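Local coordinates for variant surface glycoprotein MITat 1.13 (Trypanosoma brucei, PDB 6Z8H) that probably forms the dense surface coat of the bloodstream parasite, one of many antigenically distinct variants through which the trypanosome evades host immunity, at residues C31-C37 and P188-I192; R44-Y48 and L268-R272; Y52-I56 and L102-R106; A111-I116 and V263-L268; E118-Y123 and F256-A261. One frame throughout, in Å; residues are numbered along the deposited sequence.

Interaction 1 (C31-C37 and P188-I192); sequences CTTACGC and PAKLI. With MAN (alpha-D-mannopyranose), chain C.
Leu191 reaches the start of helix 34-75 with both of its methyl branches. CD1 lies against the backbone at the helix start, 3.4 Å from Ala34 N. CD2 meets the chain just before the helix, 3.6 Å from Thr32 O, and also touches the sulfur of Cys37. The CB of Leu191 points at the 31-37 segment. Cys31 and Cys37 are joined by a disulfide, which pins the N-terminal lead-in onto the first turn of the helix. The SG of Cys31 sits between its backbone N and carbonyl carbon, chi1 60°, and is thereby placed next to Ala189. The methyl group of Ala189 packs on both sulfurs, with CB 3.9 Å from Cys31 SG and 4.0 Å from Cys37 SG. This is the capped N-terminal end of the first of the two long helices that form the coiled-coil core of a VSG N-terminal domain. Thr33 is the N-cap residue, and its OG1 accepts from Gly36 N at 2.9 Å. A second disulfide ties Cys35 to Cys165. On the glycan side, mannose O3 donates to Cys35 O at 2.9 Å, while the bond from mannose O4 to the same oxygen is weak.

Interaction 2 (R44-Y48 and L268-R272); sequences RLDLY and LKAIR
Tyr48 has CG beside its backbone N, chi1 -56°, and this carries the ring across to helix 260-273. Arg272 bends at chi3, -57°, which turns its guanidinium back to the phenol oxygen. Arg272 NH1 donates to Tyr48 OH at 2.8 Å, with an N-H...O angle of 159°. The oxygen lies in the guanidinium plane. Leu268 and Ile271 meet the same ring obliquely: Leu268 CD2 is 3.6 Å from Tyr48 CE1, and Ile271 CG2 is 3.7 Å from Tyr48 CD2. The contact packs the short helix 260-273 onto helix 34-75, one of the two long helices of the VSG coiled coil. The two segments run in roughly the same direction, with axes 11.1 Å apart. The other methyl of Leu268, CD1, covers one face of the Arg44 guanidinium, 3.7 Å from CZ. Water 1 accepts from Arg272 NH1 at 3.0 Å and more weakly from Arg44 NH2. The two arginines also have acidic partners outside the segments. Glu182 forms a salt bridge with Arg44 NE and a hydrogen bond with Tyr48 OH, and Glu183 pairs with Arg272 NE.

Interaction 3 (Y52-I56 and L102-R106); sequences YADGI and LATAR. With SO4 (sulfate ion), chain G.
A sulfate site at the subunit interface crowns this contact between the two long antiparallel helices of the VSG coiled coil. Tyr52 and Arg106 hold the ion from one subunit. Tyr52 OH donates to sulfate O2 at 2.9 Å, and Arg106 NE donates to sulfate O1 at 2.8 Å with an N-H...O angle of 144°. The sulfur lies near the plane of both groups, at the edge of each, although the ring and guanidinium planes stand 90° apart. Tyr52 OH also lies 3.1 Å from Arg106 NE and 3.3 Å from Arg106 CB. Tyr52 has CG anti to its backbone N, chi1 -175°, which swings the ring toward 102-106, where its hydroxyl reaches the sulfate and Arg106. Below the polar end the contact is apolar. Leu102 CD2 makes an off-centre CH-pi contact with the Tyr52 ring, 4.2 Å from the centroid. Gly55 has no side chain, which leaves room for this branch. Ala105 CB comes to the ring edge, 4.0 Å from Tyr52 CE1. The other branch of Leu102 rests on the backbone of the first helix, with CD1 3.5 Å from Gly55 O. Ile56 CD1 is 3.2 Å from sulfate O2. Tyr52 and Arg106 of the second subunit bind the same sulfate. Ile56 packs on Arg106 of the second subunit, and Arg106 packs on Ile56 there. The ion probably comes from the crystallisation liquor. The tyrosines and arginines of both subunits thus make a shared anion site on the helical bundle of a VSG dimer.

Interaction 4 (A111-I116 and V263-L268); sequences AAISKI and VAHEAL
Apolar packing carries most of the contact between Ala112, Lys115 and Ile116 on one helix and Val263, Ala264, Ala267 and Leu268 on the other. Small residues let the backbones come close. The segment axes approach to 8.4 Å, and the two segments run nearly antiparallel, 160° between their directions. Ala267 CB sits 3.7 Å from Ala112 CA. Ala264 CB rests on Lys115 O and Ile116 CG1, 3.8 Å from each. Ile116 crosses Leu268 at about a right angle. Its CD1 is 3.5 Å from Leu268 CD2, and that methyl also touches Ala112 CB.

The aliphatic part of Lys115 adds a further apolar contact. Its chain is extended beyond CG and passes across Val263, where Lys115 CD and Val263 CG1 are tight at 3.5 Å. Val263 CG1 is anti to the backbone N, chi1 164°, and this branch alone meets the lysine.

The polar link across the contact runs through water. Water 2 accepts from Lys115 NZ at 2.8 Å and donates to Val263 O at 2.9 Å. The lysine end is thus tied to the first turn of the other helix. Within helix 78-129, Ser114 OG donates to Ala111 O from above the carbonyl plane, on the same face as Lys115 N.

Lys115 and Val263 also touch the N-linked sugar. Helix 34-75 covers another side, with Leu45 on Ile116. Ile113 packs on Ile113 of the second subunit. Helix 260-273 therefore lies along helix 78-129 within the VSG bundle, beside helix 34-75 and close to the dimer interface.

Interaction 5 (E118-Y123 and F256-A261); sequences EAAGVY and FLGSNA. With NAG (2-acetamido-2-deoxy-beta-D-glucopyranose), chain E.
Val122 and Leu257 cross obliquely where a beta turn leads into helix 260-273 and packs on helix 78-129 of the VSG bundle. Val122 CG1 is anti to its backbone N, chi1 -177°, and points at the leucine, with 3.5 Å between Val122 CG1 and Leu257 CD2. The other branch, CG2, faces the amide of Asn260, and the two side chains cross at about a right angle. Tyr123 also stands at about a right angle to Leu257. Leu257 CD1 comes obliquely to the ring, 3.5 Å from Tyr123 CZ. Leu257 uses one methyl, CD2, for Val122 and the other, CD1, for Tyr123. Ala261 CB touches Tyr123 OH, whose hydrogen-bond partner is the backbone oxygen of Ala189.

The turn is of type II' and runs from Leu257 to Asn260, closed by Asn260 N to Leu257 O at 2.9 Å. Gly258 takes a positive phi in it. Asn260 begins the helix and carries the N-linked glycan. Glu118 stretches out beside it, fully extended up to the carboxylate. Its OE2 accepts from Asn124 ND2 of the second subunit as well as from the sugar, so one carboxylate oxygen joins the glycan to the dimer partner. The sugar is bound through Asn260 ND2 to C1 at 1.5 Å, and its acetamido N2 donates to Glu118 OE2 at 3.1 Å with an N-H...O angle of 140°.

Overall arrangement
Every contact uses at least one of the long helices 34-75 and 78-129. Interactions 2, 4 and 5 are buried, 1 and 3 partly buried. Interactions 2 and 4 share Leu268, so helix 260-273 packs on both long helices. Arg44 of interaction 2 hydrogen-bonds to His265 of interaction 4. Interaction 5 continues interaction 4 toward the start of helix 260-273 and the far end of helix 78-129, and its Tyr123 hydrogen-bonds to Ala189 of interaction 1. Interaction 3 alone joins the long helices directly. Chemistry follows place: disulfide and loop packing in 1, an arginine-tyrosine hydrogen bond beside leucine packing in 2, shared anion in 3, alanine packing in 4, glycan in 5. Interactions 3, 4 and 5 touch the second subunit.

Interaction 1 (C31-C37 and P188-I192)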
# COMPACT_ATOMS: atom_id res chain seq x y z
N CYS A 31 -7.22 10.11 20.94
CA CYS A 31 -8.40 10.46 20.17
C CYS A 31 -9.66 9.96 20.89
O CYS A 31 -9.61 9.02 21.70
CB CYS A 31 -8.32 9.86 18.76
SG CYS A 31 -8.18 8.02 18.65
N THR A 32 -10.79 10.58 20.56
CA THR A 32 -12.01 10.39 21.35
C THR A 32 -13.27 10.11 20.53
O THR A 32 -14.30 9.77 21.12
CB THR A 32 -12.29 11.59 22.27
OG1 THR A 32 -12.40 12.80 21.50
CG2 THR A 32 -11.17 11.75 23.30
N THR A 33 -13.22 10.20 19.20
CA THR A 33 -14.36 9.90 18.36
C THR A 33 -13.85 9.01 17.23
O THR A 33 -12.65 8.98 16.93
CB THR A 33 -14.95 11.17 17.73
OG1 THR A 33 -13.99 11.76 16.85
CG2 THR A 33 -15.29 12.17 18.82
N ALA A 34 -14.76 8.33 16.55
CA ALA A 34 -14.33 7.50 15.45
C ALA A 34 -13.76 8.34 14.33
O ALA A 34 -12.75 7.97 13.72
CB ALA A 34 -15.52 6.70 14.94
N CYS A 35 -14.42 9.44 13.98
CA CYS A 35 -13.89 10.33 12.94
C CYS A 35 -12.50 10.86 13.30
O CYS A 35 -11.61 10.89 12.44
CB CYS A 35 -14.84 11.50 12.70
SG CYS A 35 -16.45 11.01 11.96
N GLY A 36 -12.28 11.25 14.56
CA GLY A 36 -10.99 11.76 14.97
C GLY A 36 -9.93 10.69 15.02
O GLY A 36 -8.79 10.91 14.60
N CYS A 37 -10.27 9.51 15.53
CA CYS A 37 -9.29 8.43 15.58
C CYS A 37 -8.86 8.02 14.18
O CYS A 37 -7.67 7.84 13.91
CB CYS A 37 -9.84 7.20 16.30
SG CYS A 37 -10.07 7.41 18.07
N PRO A 188 -4.18 4.47 19.32
CA PRO A 188 -5.54 4.87 18.93
C PRO A 188 -6.56 4.23 19.87
O PRO A 188 -6.39 3.10 20.33
CB PRO A 188 -5.68 4.32 17.50
CG PRO A 188 -4.27 4.14 17.02
CD PRO A 188 -3.51 3.71 18.25
N ALA A 189 -7.62 5.00 20.17
CA ALA A 189 -8.62 4.59 21.16
C ALA A 189 -9.55 3.53 20.59
O ALA A 189 -9.87 3.52 19.40
CB ALA A 189 -9.43 5.80 21.63
N LYS A 190 -10.02 2.65 21.48
CA LYS A 190 -10.93 1.59 21.07
C LYS A 190 -12.36 2.09 20.95
O LYS A 190 -13.13 1.58 20.13
CB LYS A 190 -10.86 0.45 22.09
CG LYS A 190 -10.04 -0.75 21.68
CD LYS A 190 -10.08 -1.80 22.79
CE LYS A 190 -9.92 -3.20 22.23
NZ LYS A 190 -9.48 -4.18 23.26
N LEU A 191 -12.71 3.11 21.73
CA LEU A 191 -14.01 3.78 21.72
C LEU A 191 -15.21 2.97 22.24
O LEU A 191 -15.90 3.43 23.15
CB LEU A 191 -14.35 4.34 20.33
CG LEU A 191 -13.24 5.22 19.72
CD1 LEU A 191 -13.65 5.59 18.32
CD2 LEU A 191 -13.00 6.47 20.54
N ILE A 192 -15.50 1.81 21.67
CA ILE A 192 -16.65 1.00 22.07
C ILE A 192 -16.13 -0.35 22.56
O ILE A 192 -15.42 -1.06 21.83
CB ILE A 192 -17.66 0.82 20.92
CG1 ILE A 192 -18.26 2.18 20.53
CG2 ILE A 192 -18.72 -0.18 21.31
CD1 ILE A 192 -19.19 2.13 19.31
C1 MAN C . -12.99 14.58 7.43
C2 MAN C . -12.50 13.19 7.86
C3 MAN C . -12.60 12.99 9.34
C4 MAN C . -11.99 14.16 10.13
C5 MAN C . -12.60 15.49 9.65
C6 MAN C . -11.91 16.67 10.31
O2 MAN C . -11.10 13.05 7.62
O3 MAN C . -12.00 11.78 9.75
O4 MAN C . -12.30 14.01 11.53
O5 MAN C . -12.42 15.61 8.23
O6 MAN C . -11.45 16.23 11.61

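Interaction 2 (R44-Y48 and L268-R272)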
# COMPACT_ATOMS: atom_id res chain seq x y z
N ARG A 44 -1.02 10.07 10.71
CA ARG A 44 0.23 9.47 11.13
C ARG A 44 0.80 8.56 10.05
O ARG A 44 2.02 8.56 9.79
CB ARG A 44 0.03 8.70 12.42
CG ARG A 44 -0.33 9.57 13.62
CD ARG A 44 -0.54 8.69 14.82
NE ARG A 44 0.68 8.00 15.22
CZ ARG A 44 0.71 6.85 15.90
NH1 ARG A 44 -0.43 6.25 16.24
NH2 ARG A 44 1.86 6.30 16.24
N LEU A 45 -0.05 7.78 9.40
CA LEU A 45 0.42 6.96 8.29
C LEU A 45 1.05 7.83 7.21
O LEU A 45 2.09 7.47 6.64
CB LEU A 45 -0.75 6.20 7.69
CG LEU A 45 -0.40 5.31 6.49
CD1 LEU A 45 0.65 4.27 6.88
CD2 LEU A 45 -1.62 4.64 5.93
N ASP A 46 0.39 8.93 6.87
CA ASP A 46 0.88 9.83 5.83
C ASP A 46 2.28 10.36 6.13
O ASP A 46 3.06 10.60 5.19
CB ASP A 46 -0.09 10.99 5.63
CG ASP A 46 0.21 11.78 4.36
OD1 ASP A 46 -0.09 11.28 3.25
OD2 ASP A 46 0.80 12.89 4.46
N LEU A 47 2.67 10.48 7.40
CA LEU A 47 4.04 10.90 7.71
C LEU A 47 5.05 9.93 7.09
O LEU A 47 6.11 10.34 6.57
CB LEU A 47 4.28 10.92 9.21
CG LEU A 47 3.36 11.80 10.05
CD1 LEU A 47 3.71 11.62 11.51
CD2 LEU A 47 3.46 13.24 9.62
N TYR A 48 4.77 8.63 7.19
CA TYR A 48 5.68 7.61 6.70
C TYR A 48 5.53 7.41 5.21
O TYR A 48 6.54 7.25 4.51
CB TYR A 48 5.45 6.29 7.45
CG TYR A 48 5.57 6.39 8.95
CD1 TYR A 48 4.48 6.75 9.73
CD2 TYR A 48 6.76 6.11 9.60
CE1 TYR A 48 4.58 6.83 11.08
CE2 TYR A 48 6.88 6.22 10.97
CZ TYR A 48 5.76 6.58 11.72
OH TYR A 48 5.82 6.67 13.10
N LEU A 268 3.62 1.12 12.81
CA LEU A 268 4.32 2.39 12.68
C LEU A 268 5.61 2.39 13.50
O LEU A 268 6.67 2.80 13.00
CB LEU A 268 3.41 3.53 13.12
CG LEU A 268 2.13 3.69 12.28
CD1 LEU A 268 1.32 4.87 12.79
CD2 LEU A 268 2.49 3.86 10.79
N LYS A 269 5.57 1.86 14.72
CA LYS A 269 6.79 1.77 15.52
C LYS A 269 7.84 0.90 14.83
O LYS A 269 9.05 1.19 14.90
CB LYS A 269 6.50 1.23 16.91
CG LYS A 269 7.72 1.22 17.79
CD LYS A 269 7.38 0.94 19.24
CE LYS A 269 8.58 1.16 20.14
NZ LYS A 269 8.33 0.73 21.54
N ALA A 270 7.41 -0.16 14.13
CA ALA A 270 8.37 -1.02 13.44
C ALA A 270 9.18 -0.27 12.40
O ALA A 270 10.36 -0.58 12.17
CB ALA A 270 7.64 -2.19 12.77
N ILE A 271 8.57 0.72 11.75
CA ILE A 271 9.29 1.51 10.78
C ILE A 271 10.36 2.32 11.48
O ILE A 271 11.52 2.36 11.06
CB ILE A 271 8.34 2.42 9.98
CG1 ILE A 271 7.31 1.62 9.19
CG2 ILE A 271 9.16 3.32 9.02
CD1 ILE A 271 6.25 2.48 8.56
N ARG A 272 10.00 2.97 12.59
CA ARG A 272 10.95 3.78 13.34
C ARG A 272 12.07 2.93 13.93
O ARG A 272 13.24 3.31 13.88
CB ARG A 272 10.21 4.55 14.44
CG ARG A 272 9.04 5.38 13.93
CD ARG A 272 8.61 6.42 14.95
NE ARG A 272 8.25 5.79 16.20
CZ ARG A 272 7.04 5.34 16.50
NH1 ARG A 272 6.04 5.44 15.63
NH2 ARG A 272 6.82 4.77 17.67
O HOH W 1 3.56 4.15 16.73

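Interaction 3 (Y52-I56 and L102-R106)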
# COMPACT_ATOMS: atom_id res chain seq x y z
N TYR A 52 8.38 7.98 2.30
CA TYR A 52 8.70 6.88 1.41
C TYR A 52 8.58 7.32 -0.04
O TYR A 52 9.48 7.04 -0.85
CB TYR A 52 7.79 5.67 1.71
CG TYR A 52 8.14 4.45 0.90
CD1 TYR A 52 9.15 3.59 1.31
CD2 TYR A 52 7.45 4.14 -0.26
CE1 TYR A 52 9.49 2.48 0.56
CE2 TYR A 52 7.79 3.04 -1.01
CZ TYR A 52 8.78 2.20 -0.58
OH TYR A 52 9.10 1.10 -1.34
N ALA A 53 7.51 8.05 -0.38
CA ALA A 53 7.33 8.55 -1.74
C ALA A 53 8.43 9.53 -2.13
O ALA A 53 8.87 9.55 -3.29
CB ALA A 53 5.95 9.19 -1.88
N ASP A 54 8.85 10.36 -1.19
CA ASP A 54 9.98 11.23 -1.44
C ASP A 54 11.18 10.39 -1.79
O ASP A 54 11.94 10.70 -2.72
CB ASP A 54 10.29 12.05 -0.19
CG ASP A 54 9.26 13.11 0.10
OD1 ASP A 54 8.48 13.46 -0.81
OD2 ASP A 54 9.24 13.61 1.25
N GLY A 55 11.38 9.29 -1.07
CA GLY A 55 12.51 8.43 -1.37
C GLY A 55 12.39 7.79 -2.75
O GLY A 55 13.38 7.67 -3.48
N ILE A 56 11.19 7.37 -3.13
CA ILE A 56 10.98 6.79 -4.46
C ILE A 56 11.32 7.80 -5.54
O ILE A 56 12.00 7.47 -6.51
CB ILE A 56 9.53 6.29 -4.58
CG1 ILE A 56 9.36 5.05 -3.71
CG2 ILE A 56 9.16 6.07 -6.01
CD1 ILE A 56 9.87 3.78 -4.30
N LEU A 102 15.42 1.95 0.51
CA LEU A 102 14.06 1.74 0.05
C LEU A 102 13.64 0.29 0.17
O LEU A 102 12.53 0.01 0.60
CB LEU A 102 13.88 2.29 -1.36
CG LEU A 102 13.81 3.80 -1.50
CD1 LEU A 102 13.98 4.29 -2.89
CD2 LEU A 102 12.46 4.27 -0.93
N ALA A 103 14.50 -0.65 -0.21
CA ALA A 103 14.12 -2.06 -0.14
C ALA A 103 13.89 -2.51 1.30
O ALA A 103 12.99 -3.31 1.57
CB ALA A 103 15.20 -2.91 -0.81
N THR A 104 14.65 -1.97 2.25
CA THR A 104 14.43 -2.29 3.66
C THR A 104 13.11 -1.69 4.16
O THR A 104 12.33 -2.34 4.90
CB THR A 104 15.61 -1.80 4.50
OG1 THR A 104 16.80 -2.49 4.08
CG2 THR A 104 15.42 -2.03 6.01
N ALA A 105 12.83 -0.45 3.75
CA ALA A 105 11.62 0.22 4.21
C ALA A 105 10.36 -0.37 3.59
O ALA A 105 9.30 -0.37 4.23
CB ALA A 105 11.68 1.69 3.83
N ARG A 106 10.43 -0.87 2.35
CA ARG A 106 9.26 -1.24 1.56
C ARG A 106 8.34 -2.17 2.35
O ARG A 106 7.16 -1.83 2.51
CB ARG A 106 9.69 -1.81 0.20
CG ARG A 106 8.52 -2.33 -0.64
CD ARG A 106 8.97 -2.75 -2.04
NE ARG A 106 9.37 -1.59 -2.86
CZ ARG A 106 10.59 -1.37 -3.35
NH1 ARG A 106 11.58 -2.24 -3.16
NH2 ARG A 106 10.81 -0.26 -4.07
S SO4 G . 6.50 0.73 -3.77
O1 SO4 G . 6.86 -0.67 -3.77
O2 SO4 G . 7.70 1.53 -3.85
O3 SO4 G . 5.79 1.04 -2.56
O4 SO4 G . 5.66 1.01 -4.91

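Interaction 4 (A111-I116 and V263-L268)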
# COMPACT_ATOMS: atom_id res chain seq x y z
N ALA A 111 3.35 -3.15 5.45
CA ALA A 111 2.66 -3.74 6.59
C ALA A 111 1.87 -2.70 7.36
O ALA A 111 0.76 -2.99 7.84
CB ALA A 111 3.69 -4.44 7.49
N ALA A 112 2.40 -1.47 7.46
CA ALA A 112 1.70 -0.41 8.17
C ALA A 112 0.48 0.07 7.39
O ALA A 112 -0.59 0.30 7.97
CB ALA A 112 2.66 0.74 8.44
N ILE A 113 0.60 0.22 6.08
CA ILE A 113 -0.54 0.62 5.26
C ILE A 113 -1.68 -0.37 5.44
O ILE A 113 -2.85 0.00 5.67
CB ILE A 113 -0.16 0.71 3.78
CG1 ILE A 113 0.78 1.90 3.55
CG2 ILE A 113 -1.44 0.78 2.92
CD1 ILE A 113 1.46 1.87 2.18
N SER A 114 -1.38 -1.67 5.36
CA SER A 114 -2.46 -2.64 5.43
C SER A 114 -3.11 -2.65 6.80
O SER A 114 -4.34 -2.76 6.91
CB SER A 114 -1.96 -4.03 5.07
OG SER A 114 -1.16 -4.58 6.08
N LYS A 115 -2.32 -2.54 7.86
CA LYS A 115 -2.87 -2.61 9.22
C LYS A 115 -3.63 -1.34 9.59
O LYS A 115 -4.70 -1.42 10.21
CB LYS A 115 -1.72 -2.94 10.18
CG LYS A 115 -1.29 -4.40 10.08
CD LYS A 115 0.02 -4.66 10.78
CE LYS A 115 0.37 -6.14 10.80
NZ LYS A 115 1.38 -6.43 11.86
N ILE A 116 -3.14 -0.18 9.18
CA ILE A 116 -3.85 1.07 9.45
C ILE A 116 -5.14 1.15 8.66
O ILE A 116 -6.16 1.60 9.20
CB ILE A 116 -2.93 2.29 9.18
CG1 ILE A 116 -1.96 2.51 10.33
CG2 ILE A 116 -3.78 3.52 8.89
CD1 ILE A 116 -0.97 3.60 10.10
N VAL A 263 -2.20 -3.12 16.80
CA VAL A 263 -1.31 -3.70 15.80
C VAL A 263 -0.92 -2.66 14.76
O VAL A 263 0.22 -2.66 14.27
CB VAL A 263 -1.99 -4.93 15.18
CG1 VAL A 263 -1.36 -5.35 13.92
CG2 VAL A 263 -2.02 -6.08 16.19
N ALA A 264 -1.84 -1.77 14.39
CA ALA A 264 -1.51 -0.67 13.49
C ALA A 264 -0.48 0.26 14.11
O ALA A 264 0.52 0.62 13.46
CB ALA A 264 -2.79 0.08 13.12
N HIS A 265 -0.69 0.65 15.37
CA HIS A 265 0.28 1.46 16.10
C HIS A 265 1.64 0.79 16.11
O HIS A 265 2.67 1.44 15.90
CB HIS A 265 -0.23 1.64 17.53
CG HIS A 265 0.39 2.75 18.31
ND1 HIS A 265 0.26 4.08 17.97
CD2 HIS A 265 1.04 2.74 19.50
CE1 HIS A 265 0.82 4.83 18.89
NE2 HIS A 265 1.28 4.05 19.85
N GLU A 266 1.70 -0.49 16.41
CA GLU A 266 2.97 -1.25 16.48
C GLU A 266 3.63 -1.28 15.10
O GLU A 266 4.87 -1.33 15.07
CB GLU A 266 2.75 -2.66 17.01
CG GLU A 266 4.03 -3.46 17.14
CD GLU A 266 5.20 -2.74 17.81
OE1 GLU A 266 6.26 -2.54 17.12
OE2 GLU A 266 5.04 -2.35 19.01
N ALA A 267 2.87 -1.26 14.00
CA ALA A 267 3.48 -1.31 12.67
C ALA A 267 4.16 0.00 12.34
O ALA A 267 5.22 0.01 11.69
CB ALA A 267 2.42 -1.62 11.62
N LEU A 268 3.62 1.12 12.81
CA LEU A 268 4.32 2.39 12.68
C LEU A 268 5.61 2.39 13.50
O LEU A 268 6.67 2.80 13.00
CB LEU A 268 3.41 3.53 13.12
CG LEU A 268 2.13 3.69 12.28
CD1 LEU A 268 1.32 4.87 12.79
CD2 LEU A 268 2.49 3.86 10.79
O HOH W 2 2.03 -4.89 14.14

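Interaction 5 (E118-Y123 and F256-A261)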
# COMPACT_ATOMS: atom_id res chain seq x y z
N GLU A 118 -7.02 -1.35 7.58
CA GLU A 118 -7.98 -2.26 8.19
C GLU A 118 -8.60 -1.62 9.43
O GLU A 118 -9.82 -1.70 9.63
CB GLU A 118 -7.32 -3.60 8.54
CG GLU A 118 -8.32 -4.60 9.10
CD GLU A 118 -7.76 -5.99 9.31
OE1 GLU A 118 -6.67 -6.28 8.79
OE2 GLU A 118 -8.39 -6.82 9.97
N ALA A 119 -7.79 -1.00 10.29
CA ALA A 119 -8.34 -0.34 11.47
C ALA A 119 -9.25 0.81 11.10
O ALA A 119 -10.28 1.02 11.75
CB ALA A 119 -7.20 0.13 12.37
N ALA A 120 -8.93 1.52 10.01
CA ALA A 120 -9.75 2.63 9.54
C ALA A 120 -11.12 2.14 9.10
O ALA A 120 -12.13 2.80 9.37
CB ALA A 120 -9.03 3.32 8.37
N GLY A 121 -11.18 0.96 8.50
CA GLY A 121 -12.47 0.38 8.16
C GLY A 121 -13.30 0.10 9.40
O GLY A 121 -14.52 0.36 9.44
N VAL A 122 -12.67 -0.45 10.44
CA VAL A 122 -13.40 -0.62 11.69
C VAL A 122 -13.89 0.73 12.21
O VAL A 122 -15.05 0.84 12.66
CB VAL A 122 -12.59 -1.41 12.73
CG1 VAL A 122 -13.42 -1.63 14.00
CG2 VAL A 122 -12.17 -2.74 12.18
N TYR A 123 -13.05 1.78 12.16
CA TYR A 123 -13.53 3.09 12.62
C TYR A 123 -14.73 3.58 11.82
O TYR A 123 -15.58 4.29 12.37
CB TYR A 123 -12.40 4.13 12.64
CG TYR A 123 -11.45 3.95 13.79
CD1 TYR A 123 -11.88 4.12 15.10
CD2 TYR A 123 -10.09 3.69 13.59
CE1 TYR A 123 -11.02 3.97 16.18
CE2 TYR A 123 -9.23 3.54 14.66
CZ TYR A 123 -9.68 3.72 15.95
OH TYR A 123 -8.80 3.56 17.00
N PHE A 256 -15.33 -4.17 19.24
CA PHE A 256 -15.28 -4.23 17.78
C PHE A 256 -13.85 -4.23 17.26
O PHE A 256 -13.50 -5.02 16.38
CB PHE A 256 -16.04 -3.06 17.19
CG PHE A 256 -17.54 -3.22 17.26
CD1 PHE A 256 -18.19 -3.93 16.28
CD2 PHE A 256 -18.31 -2.67 18.30
CE1 PHE A 256 -19.58 -4.11 16.33
CE2 PHE A 256 -19.69 -2.82 18.33
CZ PHE A 256 -20.32 -3.55 17.34
N LEU A 257 -13.01 -3.35 17.79
CA LEU A 257 -11.67 -3.18 17.24
C LEU A 257 -10.72 -4.29 17.67
O LEU A 257 -9.75 -4.60 16.95
CB LEU A 257 -11.07 -1.84 17.66
CG LEU A 257 -11.10 -0.68 16.67
CD1 LEU A 257 -10.66 0.62 17.33
CD2 LEU A 257 -10.26 -1.00 15.48
N GLY A 258 -10.93 -4.87 18.84
CA GLY A 258 -9.97 -5.83 19.34
C GLY A 258 -8.60 -5.20 19.40
O GLY A 258 -8.43 -4.09 19.91
N SER A 259 -7.62 -5.90 18.85
CA SER A 259 -6.25 -5.41 18.83
C SER A 259 -5.88 -4.74 17.51
O SER A 259 -4.70 -4.51 17.27
CB SER A 259 -5.30 -6.55 19.17
OG SER A 259 -5.28 -7.56 18.18
N ASN A 260 -6.86 -4.42 16.66
CA ASN A 260 -6.54 -3.91 15.33
C ASN A 260 -5.82 -2.58 15.41
O ASN A 260 -4.88 -2.33 14.64
CB ASN A 260 -7.82 -3.68 14.53
CG ASN A 260 -8.41 -4.93 13.90
OD1 ASN A 260 -9.46 -4.84 13.25
ND2 ASN A 260 -7.79 -6.09 14.08
N ALA A 261 -6.25 -1.70 16.32
CA ALA A 261 -5.59 -0.40 16.41
C ALA A 261 -4.23 -0.51 17.07
O ALA A 261 -3.30 0.20 16.70
CB ALA A 261 -6.47 0.59 17.17
C1 NAG E . -8.33 -7.32 13.31
C2 NAG E . -7.13 -8.29 12.89
C3 NAG E . -7.61 -9.55 12.27
C4 NAG E . -8.69 -10.16 13.12
C5 NAG E . -9.71 -9.09 13.40
C6 NAG E . -10.86 -9.61 14.22
C7 NAG E . -4.86 -7.52 12.34
C8 NAG E . -4.08 -6.73 11.38
N2 NAG E . -6.17 -7.54 12.07
O3 NAG E . -6.54 -10.46 12.17
O4 NAG E . -9.18 -11.07 12.22
O5 NAG E . -9.14 -8.07 14.13
O6 NAG E . -11.94 -8.72 14.11
O7 NAG E . -4.33 -8.11 13.20